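Local coordinates for sister chromatid cohesion protein (Chaetomium thermophilum, PDB 5T8V), which probably acts as a cohesin loader that associates with chromatin, this chain being the HEAT-repeat C-terminal part of the longer Scc2 protein, at residues D924-L929 against S977-M982. Residues are numbered along the deposited sequence; the frame is centred on the assembly and turned at random.
Sequences DVMACL and SLIVGM
The carbonyl oxygen of Met982 meets carbon, not a donor, across this contact: Met926 CG lies 3.9 Å from Met982 O, and no hydrogen bond links the two helical segments. The pair illustrates how one long side chain can carry most of a helix-helix contact where the backbones come near: the CA atoms of Met926 and Met982 are 6.8 Å apart. Met926 leaves its helix pointing toward the partner, and CG, anti to the backbone N (chi1 -176°), is thereby brought to Met982, 4.2 Å from Met982 CB. Bends at the two later torsions then turn the methyl towards the preceding turn. There Met926 CE approaches the backbone at Ile979 O (4.1 Å). The same methyl also meets the side-chain branch Ile979 CG2. One methionine thus spans residues three apart on helix 969-986, touching backbone as well as side chains in a buried, essentially apolar interface.

Met982 meets Met926 CG with its CB, and its bent chain also packs on Leu922 and Asp923, about a turn earlier on helix 919-935. Ile979 also rests on Leu945 and Ser949 of the intervening helix 940-960, so three successive helices converge here. Farther from the interface, the carboxylate of Asp924 is shared by salt bridges to Arg882 and Arg889, which tie helix 919-935 back to helix 878-891. Such packing of an apolar side chain on both side chains and backbone, between helices next but one in sequence, is in keeping with the layered helices of a HEAT-repeat solenoid.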
loop_
_atom_site.group_PDB
_atom_site.type_symbol
_atom_site.label_atom_id
_atom_site.label_comp_id
_atom_site.label_asym_id
_atom_site.label_seq_id
_atom_site.Cartn_x
_atom_site.Cartn_y
_atom_site.Cartn_z
ATOM N N ASP A 924 10.043 -7.570 51.195
ATOM C CA ASP A 924 8.591 -7.494 51.290
ATOM C C ASP A 924 8.086 -8.092 52.599
ATOM O O ASP A 924 7.111 -7.595 53.177
ATOM C CB ASP A 924 7.953 -8.198 50.094
ATOM C CG ASP A 924 8.333 -7.557 48.772
ATOM O OD1 ASP A 924 7.767 -6.495 48.443
ATOM O OD2 ASP A 924 9.195 -8.116 48.063
ATOM N N VAL A 925 8.733 -9.152 53.092
ATOM C CA VAL A 925 8.267 -9.761 54.337
ATOM C C VAL A 925 8.585 -8.861 55.524
ATOM O O VAL A 925 7.815 -8.794 56.489
ATOM C CB VAL A 925 8.864 -11.167 54.527
ATOM C CG1 VAL A 925 10.345 -11.092 54.689
ATOM C CG2 VAL A 925 8.246 -11.839 55.729
ATOM N N MET A 926 9.729 -8.175 55.491
ATOM C CA MET A 926 10.047 -7.237 56.564
ATOM C C MET A 926 9.062 -6.076 56.566
ATOM O O MET A 926 8.553 -5.677 57.622
ATOM C CB MET A 926 11.483 -6.731 56.415
ATOM C CG MET A 926 11.939 -5.807 57.542
ATOM S SD MET A 926 11.997 -6.617 59.159
ATOM C CE MET A 926 13.441 -7.665 58.965
ATOM N N ALA A 927 8.776 -5.521 55.385
ATOM C CA ALA A 927 7.734 -4.506 55.279
ATOM C C ALA A 927 6.428 -5.008 55.881
ATOM O O ALA A 927 5.786 -4.314 56.679
ATOM C CB ALA A 927 7.536 -4.113 53.815
ATOM N N CYS A 928 6.029 -6.229 55.517
ATOM C CA CYS A 928 4.797 -6.794 56.052
ATOM C C CYS A 928 4.847 -6.884 57.573
ATOM O O CYS A 928 3.858 -6.585 58.254
ATOM C CB CYS A 928 4.549 -8.171 55.435
ATOM S SG CYS A 928 2.893 -8.827 55.716
ATOM N N LEU A 929 5.991 -7.292 58.127
ATOM C CA LEU A 929 6.142 -7.336 59.579
ATOM C C LEU A 929 5.894 -5.964 60.194
ATOM O O LEU A 929 5.112 -5.827 61.141
ATOM C CB LEU A 929 7.537 -7.841 59.950
ATOM C CG LEU A 929 7.828 -9.332 59.760
ATOM C CD1 LEU A 929 9.304 -9.614 60.009
ATOM C CD2 LEU A 929 6.960 -10.179 60.682
ATOM N N SER A 977 23.692 -8.813 59.483
ATOM C CA SER A 977 23.710 -7.485 58.882
ATOM C C SER A 977 22.552 -7.293 57.916
ATOM O O SER A 977 22.026 -6.181 57.796
ATOM C CB SER A 977 25.034 -7.258 58.157
ATOM O OG SER A 977 25.095 -8.029 56.971
ATOM N N LEU A 978 22.150 -8.347 57.206
ATOM C CA LEU A 978 21.013 -8.224 56.301
ATOM C C LEU A 978 19.736 -7.922 57.078
ATOM O O LEU A 978 18.972 -7.019 56.717
ATOM C CB LEU A 978 20.859 -9.502 55.476
ATOM C CG LEU A 978 19.723 -9.476 54.451
ATOM C CD1 LEU A 978 19.975 -8.425 53.384
ATOM C CD2 LEU A 978 19.527 -10.844 53.817
ATOM N N ILE A 979 19.493 -8.670 58.157
ATOM C CA ILE A 979 18.292 -8.460 58.962
ATOM C C ILE A 979 18.292 -7.056 59.554
ATOM O O ILE A 979 17.299 -6.324 59.467
ATOM C CB ILE A 979 18.188 -9.536 60.059
ATOM C CG1 ILE A 979 18.057 -10.924 59.426
ATOM C CG2 ILE A 979 16.997 -9.259 60.981
ATOM C CD1 ILE A 979 18.212 -12.071 60.412
ATOM N N VAL A 980 19.406 -6.663 60.174
ATOM C CA VAL A 980 19.500 -5.318 60.740
ATOM C C VAL A 980 19.240 -4.270 59.665
ATOM O O VAL A 980 18.513 -3.294 59.889
ATOM C CB VAL A 980 20.873 -5.115 61.407
ATOM C CG1 VAL A 980 21.023 -3.681 61.914
ATOM C CG2 VAL A 980 21.058 -6.102 62.548
ATOM N N GLY A 981 19.824 -4.457 58.482
ATOM C CA GLY A 981 19.698 -3.452 57.439
ATOM C C GLY A 981 18.274 -3.311 56.942
ATOM O O GLY A 981 17.754 -2.197 56.816
ATOM N N MET A 982 17.622 -4.437 56.647
ATOM C CA MET A 982 16.234 -4.381 56.205
ATOM C C MET A 982 15.340 -3.785 57.285
ATOM O O MET A 982 14.470 -2.953 56.997
ATOM C CB MET A 982 15.754 -5.780 55.818
ATOM C CG MET A 982 16.500 -6.395 54.639
ATOM S SD MET A 982 16.609 -5.309 53.200
ATOM C CE MET A 982 14.942 -4.689 53.099
#